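Local coordinates for CBS domain-containing protein (Pyrococcus horikoshii, PDB 2YZQ) that is of unknown function but contains four CBS domain sequences and binds S-adenosylmethionine, probably as a regulatory adenosyl ligand, at residues V96-S99 and K100-V104; I138-E141 and G142-L145; E175-L178 and L179-S182. All coordinates share one frame; numbering follows the deposited sequence.

The three contacts come one after another along the chain. Contact 1 is the turn of the hairpin 93-97/103-108 in a four-stranded mixed sheet, within the second CBS domain sequence. Contacts 2 and 3 share the third CBS domain sequence and lie on the opposite side of the chain's centre: contact 1 is about 46 Å from contact 2 and 39 Å from contact 3, centre to centre. Contact 2 takes in strand 139-140 and the turn after it, and contact 3 follows strand 169-174, the two outer strands of one three-stranded sheet. Their centres are 15 Å apart, and Leu145 CD2 packs on Leu178 CD2 at 3.7 Å. S-adenosylmethionine binds at contact 3, far from contact 1.

Contact 1 (V96-S99 and K100-V104)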
loop_
_atom_site.group_PDB
_atom_site.type_symbol
_atom_site.label_atom_id
_atom_site.label_comp_id
_atom_site.label_asym_id
_atom_site.label_seq_id
_atom_site.Cartn_x
_atom_site.Cartn_y
_atom_site.Cartn_z
ATOM N N VAL A 96 7.494 -3.901 15.601
ATOM C CA VAL A 96 8.862 -3.863 16.092
ATOM C C VAL A 96 8.801 -4.168 17.583
ATOM O O VAL A 96 8.074 -3.509 18.323
ATOM C CB VAL A 96 9.488 -2.472 15.895
ATOM C CG1 VAL A 96 10.970 -2.528 16.201
ATOM C CG2 VAL A 96 9.239 -1.981 14.469
ATOM N N VAL A 97 9.544 -5.179 18.018
ATOM C CA VAL A 97 9.537 -5.550 19.427
ATOM C C VAL A 97 10.922 -5.442 20.040
ATOM O O VAL A 97 11.928 -5.377 19.328
ATOM C CB VAL A 97 9.025 -7.001 19.630
ATOM C CG1 VAL A 97 7.636 -7.154 19.029
ATOM C CG2 VAL A 97 10.000 -7.993 19.001
ATOM N N ASP A 98 10.967 -5.414 21.368
ATOM C CA ASP A 98 12.233 -5.344 22.076
ATOM C C ASP A 98 12.634 -6.752 22.499
ATOM O O ASP A 98 12.039 -7.732 22.053
ATOM C CB ASP A 98 12.129 -4.430 23.308
ATOM C CG ASP A 98 11.007 -4.829 24.260
ATOM O OD1 ASP A 98 10.633 -6.021 24.299
ATOM O OD2 ASP A 98 10.510 -3.940 24.990
ATOM N N SER A 99 13.643 -6.845 23.359
ATOM C CA SER A 99 14.123 -8.137 23.835
ATOM C C SER A 99 13.021 -8.938 24.521
ATOM O O SER A 99 12.966 -10.162 24.397
ATOM C CB SER A 99 15.288 -7.937 24.808
ATOM O OG SER A 99 15.844 -9.180 25.196
ATOM N N LYS A 100 12.148 -8.242 25.243
ATOM C CA LYS A 100 11.050 -8.886 25.962
ATOM C C LYS A 100 9.904 -9.289 25.040
ATOM O O LYS A 100 8.883 -9.804 25.500
ATOM C CB LYS A 100 10.512 -7.950 27.048
ATOM C CG LYS A 100 11.526 -7.573 28.127
ATOM C CD LYS A 100 10.945 -6.519 29.063
ATOM C CE LYS A 100 11.958 -6.064 30.104
ATOM N NZ LYS A 100 11.422 -4.966 30.957
ATOM N N GLY A 101 10.070 -9.052 23.741
ATOM C CA GLY A 101 9.032 -9.394 22.785
ATOM C C GLY A 101 7.847 -8.453 22.879
ATOM O O GLY A 101 6.748 -8.773 22.421
ATOM N N LYS A 102 8.073 -7.287 23.476
ATOM C CA LYS A 102 7.029 -6.282 23.642
ATOM C C LYS A 102 7.118 -5.243 22.530
ATOM O O LYS A 102 8.209 -4.815 22.157
ATOM C CB LYS A 102 7.166 -5.602 25.008
ATOM C CG LYS A 102 7.098 -6.582 26.173
ATOM C CD LYS A 102 6.944 -5.864 27.504
ATOM C CE LYS A 102 6.853 -6.869 28.648
ATOM N NZ LYS A 102 6.594 -6.224 29.969
ATOM N N PRO A 103 5.966 -4.818 21.991
ATOM C CA PRO A 103 5.919 -3.828 20.908
ATOM C C PRO A 103 6.471 -2.457 21.287
ATOM O O PRO A 103 6.019 -1.843 22.257
ATOM C CB PRO A 103 4.428 -3.760 20.561
ATOM C CG PRO A 103 3.898 -5.095 21.004
ATOM C CD PRO A 103 4.612 -5.299 22.313
ATOM N N VAL A 104 7.446 -1.981 20.519
ATOM C CA VAL A 104 8.037 -0.670 20.760
ATOM C C VAL A 104 7.871 0.230 19.541
ATOM O O VAL A 104 8.223 1.406 19.572
ATOM C CB VAL A 104 9.544 -0.768 21.112
ATOM C CG1 VAL A 104 9.718 -1.510 22.431
ATOM C CG2 VAL A 104 10.300 -1.468 19.999
#
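Asp98 OD1 is the gripped atom of this turn. The backbone N of Lys102 donates to it at 3.0 Å, arriving from above the carboxylate plane, while Lys100 N, 2.8 Å from Asp98 OD1, makes a weak bond because the N-H...O angle is only 116°. A chi1 of 55° sets Asp98 CG between its own N and carbonyl carbon, which brings the carboxylate back over the loop. Asp98 OD2 rests against aliphatic neighbours, 3.6 Å from Val104 CG1 and 3.7 Å from Lys102 CB. Backbone bonds close the loop around this group: Gly101 N to Asp98 O, Asp98 N to Lys102 O, and, further down, Val104 N to Val96 O at 2.7 Å. Val96 CG1 meets Val104 CG2 at 4.0 Å, the two side chains crossing at about a right angle. On the other side of the hairpin Val97 CB lies 3.4 Å from Lys102 O, and Val97 itself packs on Leu44 of strand 44-49. A type I turn over Asp98-Gly101, with Gly101 at positive phi (73°) and the Asp98-Lys102 bond beyond it, is the signature of a 3:5 beta hairpin with a G1-type bulge.

Contact 2 (I138-E141 and G142-L145)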
loop_
_atom_site.group_PDB
_atom_site.type_symbol
_atom_site.label_atom_id
_atom_site.label_comp_id
_atom_site.label_asym_id
_atom_site.label_seq_id
_atom_site.Cartn_x
_atom_site.Cartn_y
_atom_site.Cartn_z
ATOM N N ILE A 138 -7.267 -3.981 -14.615
ATOM C CA ILE A 138 -7.802 -2.702 -15.072
ATOM C C ILE A 138 -9.300 -2.819 -15.285
ATOM O O ILE A 138 -9.865 -3.893 -15.161
ATOM C CB ILE A 138 -7.141 -2.265 -16.400
ATOM C CG1 ILE A 138 -7.528 -3.227 -17.532
ATOM C CG2 ILE A 138 -5.630 -2.241 -16.238
ATOM C CD1 ILE A 138 -6.965 -2.831 -18.903
ATOM N N VAL A 139 -9.953 -1.712 -15.599
ATOM C CA VAL A 139 -11.388 -1.779 -15.825
ATOM C C VAL A 139 -11.799 -0.743 -16.854
ATOM O O VAL A 139 -11.280 0.362 -16.854
ATOM C CB VAL A 139 -12.181 -1.545 -14.503
ATOM C CG1 VAL A 139 -11.988 -0.117 -14.009
ATOM C CG2 VAL A 139 -13.648 -1.848 -14.720
ATOM N N TRP A 140 -12.708 -1.121 -17.748
ATOM C CA TRP A 140 -13.200 -0.192 -18.759
ATOM C C TRP A 140 -14.117 0.819 -18.067
ATOM O O TRP A 140 -14.907 0.456 -17.194
ATOM C CB TRP A 140 -13.965 -0.950 -19.842
ATOM C CG TRP A 140 -14.631 -0.052 -20.841
ATOM C CD1 TRP A 140 -14.073 1.006 -21.499
ATOM C CD2 TRP A 140 -15.981 -0.144 -21.302
ATOM N NE1 TRP A 140 -14.995 1.582 -22.344
ATOM C CE2 TRP A 140 -16.176 0.893 -22.241
ATOM C CE3 TRP A 140 -17.045 -1.005 -21.012
ATOM C CZ2 TRP A 140 -17.397 1.093 -22.893
ATOM C CZ3 TRP A 140 -18.255 -0.806 -21.661
ATOM C CH2 TRP A 140 -18.421 0.234 -22.589
ATOM N N GLU A 141 -14.010 2.085 -18.456
ATOM C CA GLU A 141 -14.808 3.139 -17.835
ATOM C C GLU A 141 -16.317 2.908 -17.903
ATOM O O GLU A 141 -17.068 3.467 -17.104
ATOM C CB GLU A 141 -14.454 4.498 -18.452
ATOM C CG GLU A 141 -14.894 4.672 -19.898
ATOM C CD GLU A 141 -14.351 5.945 -20.517
ATOM O OE1 GLU A 141 -14.268 6.973 -19.804
ATOM O OE2 GLU A 141 -14.020 5.926 -21.720
ATOM N N GLY A 142 -16.763 2.088 -18.849
ATOM C CA GLY A 142 -18.186 1.825 -18.965
ATOM C C GLY A 142 -18.687 0.693 -18.085
ATOM O O GLY A 142 -19.878 0.383 -18.090
ATOM N N THR A 143 -17.790 0.087 -17.312
ATOM C CA THR A 143 -18.148 -1.030 -16.446
ATOM C C THR A 143 -19.017 -0.636 -15.252
ATOM O O THR A 143 -18.700 0.301 -14.524
ATOM C CB THR A 143 -16.880 -1.730 -15.899
ATOM O OG1 THR A 143 -16.049 -2.140 -16.994
ATOM C CG2 THR A 143 -17.252 -2.954 -15.063
ATOM N N PRO A 144 -20.142 -1.344 -15.049
ATOM C CA PRO A 144 -21.031 -1.051 -13.922
ATOM C C PRO A 144 -20.230 -1.181 -12.628
ATOM O O PRO A 144 -19.376 -2.063 -12.499
ATOM C CB PRO A 144 -22.106 -2.120 -14.052
ATOM C CG PRO A 144 -22.223 -2.275 -15.536
ATOM C CD PRO A 144 -20.770 -2.304 -15.974
ATOM N N LEU A 145 -20.517 -0.311 -11.668
ATOM C CA LEU A 145 -19.796 -0.294 -10.401
ATOM C C LEU A 145 -19.606 -1.630 -9.689
ATOM O O LEU A 145 -18.519 -1.919 -9.195
ATOM C CB LEU A 145 -20.461 0.690 -9.437
ATOM C CG LEU A 145 -19.668 0.949 -8.158
ATOM C CD1 LEU A 145 -18.314 1.552 -8.514
ATOM C CD2 LEU A 145 -20.454 1.885 -7.245
#
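Val139 opens the contact by pressing its CG2 methyl against Thr143, 3.4 Å from CB and 3.3 Å from OG1. The carbon-carbon approach is closer than normal packing distance, so the threonine side chain has little slack on this side. Chi1 of 67° puts Val139 CG1 between the backbone N and the carbonyl carbon and leaves CG2 anti to the N, beside the carbonyl carbon and the turn that follows.

Trp140 contributes through both backbone and ring. Its carbonyl O accepts two bonds from one residue: Thr143 N at 2.9 Å and Thr143 OG1 at 2.8 Å. Both donors reach this oxygen from the same face of its carbonyl plane, the nitrogen well above it (48°) and the hydroxyl tilted less. They can do so because Thr143 OG1 sits beside its own backbone N. The Trp140 indole folds over the turn, with Gly142 N 3.4 Å above its centre and Gly142 CA 3.6 Å from the centroid of the six-membered ring, only 9° off the ring normal, a CH-pi contact.

Glu141 lies at the second position of the type I turn from Trp140 to Thr143, its CB and CG each 3.4 Å from Gly142 N.

Pro144 then takes the N-cap position of helix 145-153, so the turn carries the chain from strand 139-140 into that helix. An alanine at Thr143 is likely to leave Trp140 O with the amide bond alone and to open a gap beside Val139 CG2. Chemically, one carbonyl is held by two donors of a single residue and the glycine backbone is roofed by an aromatic face, which implies a turn fixed by its own neighbours.

Contact 3 (E175-L178 and L179-S182); sequences ETDL and LRDS. With SAM (S-adenosylmethionine), chain B.
The ribose end of the S-adenosylmethionine pocket is built here, where Asp177 holds both sugar hydroxyls. SAM O3' donates to Asp177 OD1 at 2.6 Å and SAM O2' to Asp177 OD2 at 2.6 Å, one hydroxyl to each oxygen of a carboxylate that is further tied through OD2 to the backbone N of Asp174. Thr176 reaches the ligand at two points: its methyl CG2 is 3.3 Å from SAM OXT, and OG1, hydrogen-bonded to Asp174 OD1, lies 3.4 Å from SAM C5'. An aspartate just after a CBS strand, gripping the ribose diol, is the familiar adenosyl-binding feature of CBS domains, and here it follows strand 169-174. Arg180 runs beside Asp177 in the same direction, with the carboxylate and guanidinium planes 24° apart. Asp177 OD1 sits 3.0 Å above the guanidinium, over its centre, and 3.1 Å from Arg180 NH1; this is a salt bridge of charges alone, since none of the guanidinium N-H groups is aimed at the oxygen. The N-H groups of NH1 serve Ile226 O and Thr228 OG1 instead, and Thr228 OG1 also bonds the ligand. Arg180's side chain, extended from CG to NE (chi2 170°), carries the guanidinium back along the aspartate, and the positive charge probably helps keep Asp177 ionised. Successive i+3 to i backbone bonds, among them Arg180 N to Asp177 O at 2.9 Å, hold the two residues in this spacing.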
loop_
_atom_site.group_PDB
_atom_site.type_symbol
_atom_site.label_atom_id
_atom_site.label_comp_id
_atom_site.label_asym_id
_atom_site.label_seq_id
_atom_site.Cartn_x
_atom_site.Cartn_y
_atom_site.Cartn_z
ATOM N N GLU A 175 -11.187 2.358 -3.561
ATOM C CA GLU A 175 -12.277 2.261 -2.601
ATOM C C GLU A 175 -12.817 3.604 -2.116
ATOM O O GLU A 175 -14.028 3.783 -2.001
ATOM C CB GLU A 175 -11.818 1.406 -1.415
ATOM C CG GLU A 175 -12.855 1.161 -0.346
ATOM C CD GLU A 175 -12.358 0.188 0.707
ATOM O OE1 GLU A 175 -11.185 0.317 1.121
ATOM O OE2 GLU A 175 -13.138 -0.698 1.122
ATOM N N THR A 176 -11.926 4.549 -1.848
ATOM C CA THR A 176 -12.353 5.857 -1.360
ATOM C C THR A 176 -13.226 6.620 -2.353
ATOM O O THR A 176 -14.007 7.491 -1.957
ATOM C CB THR A 176 -11.142 6.744 -0.990
ATOM O OG1 THR A 176 -10.503 7.216 -2.182
ATOM C CG2 THR A 176 -10.143 5.954 -0.156
ATOM N N ASP A 177 -13.110 6.297 -3.638
ATOM C CA ASP A 177 -13.904 6.982 -4.651
ATOM C C ASP A 177 -15.384 6.634 -4.582
ATOM O O ASP A 177 -16.221 7.333 -5.149
ATOM C CB ASP A 177 -13.354 6.688 -6.047
ATOM C CG ASP A 177 -11.982 7.284 -6.257
ATOM O OD1 ASP A 177 -11.743 8.401 -5.748
ATOM O OD2 ASP A 177 -11.144 6.653 -6.934
ATOM N N LEU A 178 -15.712 5.554 -3.881
ATOM C CA LEU A 178 -17.103 5.155 -3.733
ATOM C C LEU A 178 -17.886 6.248 -3.009
ATOM O O LEU A 178 -19.090 6.400 -3.219
ATOM C CB LEU A 178 -17.203 3.850 -2.940
ATOM C CG LEU A 178 -16.749 2.575 -3.652
ATOM C CD1 LEU A 178 -16.746 1.423 -2.662
ATOM C CD2 LEU A 178 -17.677 2.271 -4.815
ATOM N N LEU A 179 -17.198 7.006 -2.158
ATOM C CA LEU A 179 -17.850 8.076 -1.408
ATOM C C LEU A 179 -18.222 9.257 -2.292
ATOM O O LEU A 179 -18.832 10.219 -1.821
ATOM C CB LEU A 179 -16.960 8.556 -0.254
ATOM C CG LEU A 179 -16.853 7.660 0.984
ATOM C CD1 LEU A 179 -16.290 6.300 0.616
ATOM C CD2 LEU A 179 -15.959 8.339 2.008
ATOM N N ARG A 180 -17.851 9.199 -3.569
ATOM C CA ARG A 180 -18.192 10.276 -4.493
ATOM C C ARG A 180 -19.594 10.056 -5.039
ATOM O O ARG A 180 -20.138 10.912 -5.741
ATOM C CB ARG A 180 -17.201 10.331 -5.656
ATOM C CG ARG A 180 -15.840 10.892 -5.302
ATOM C CD ARG A 180 -14.874 10.664 -6.454
ATOM N NE ARG A 180 -13.580 11.294 -6.233
ATOM C CZ ARG A 180 -12.524 11.098 -7.014
ATOM N NH1 ARG A 180 -12.619 10.286 -8.057
ATOM N NH2 ARG A 180 -11.378 11.717 -6.758
ATOM N N ASP A 181 -20.177 8.904 -4.722
ATOM C CA ASP A 181 -21.521 8.587 -5.190
ATOM C C ASP A 181 -22.549 9.170 -4.227
ATOM O O ASP A 181 -22.701 8.697 -3.101
ATOM C CB ASP A 181 -21.709 7.073 -5.289
ATOM C CG ASP A 181 -22.964 6.693 -6.051
ATOM O OD1 ASP A 181 -24.026 7.299 -5.794
ATOM O OD2 ASP A 181 -22.890 5.787 -6.904
ATOM N N SER A 182 -23.250 10.200 -4.684
ATOM C CA SER A 182 -24.259 10.872 -3.880
ATOM C C SER A 182 -25.306 9.925 -3.303
ATOM O O SER A 182 -25.914 10.221 -2.277
ATOM C CB SER A 182 -24.944 11.956 -4.717
ATOM O OG SER A 182 -25.389 11.441 -5.962
HETATM N N SAM B . -5.729 4.241 0.836
HETATM C CA SAM B . -5.839 5.706 0.903
HETATM C C SAM B . -7.009 6.094 1.790
HETATM O O SAM B . -7.117 7.241 2.193
HETATM O OXT SAM B . -7.844 5.264 2.102
HETATM C CB SAM B . -6.038 6.258 -0.516
HETATM C CG SAM B . -5.679 7.745 -0.551
HETATM S SD SAM B . -5.634 8.338 -2.269
HETATM C CE SAM B . -5.466 10.126 -1.947
HETATM C "C5'" SAM B . -7.320 8.133 -2.886
HETATM C "C4'" SAM B . -7.498 8.975 -4.151
HETATM O "O4'" SAM B . -6.299 8.904 -4.960
HETATM C "C3'" SAM B . -8.662 8.466 -5.013
HETATM O "O3'" SAM B . -9.425 9.585 -5.493
HETATM C "C2'" SAM B . -7.946 7.723 -6.150
HETATM O "O2'" SAM B . -8.755 7.651 -7.329
HETATM C "C1'" SAM B . -6.689 8.590 -6.307
HETATM N N9 SAM B . -5.587 7.900 -6.981
HETATM C C8 SAM B . -5.056 6.659 -6.712
HETATM N N7 SAM B . -3.999 6.466 -7.456
HETATM C C5 SAM B . -3.875 7.506 -8.324
HETATM C C6 SAM B . -3.016 7.835 -9.409
HETATM N N6 SAM B . -2.016 6.972 -9.811
HETATM N N1 SAM B . -3.192 9.010 -10.049
HETATM C C2 SAM B . -4.185 9.847 -9.728
HETATM N N3 SAM B . -4.992 9.596 -8.701
HETATM C C4 SAM B . -4.891 8.439 -8.003
#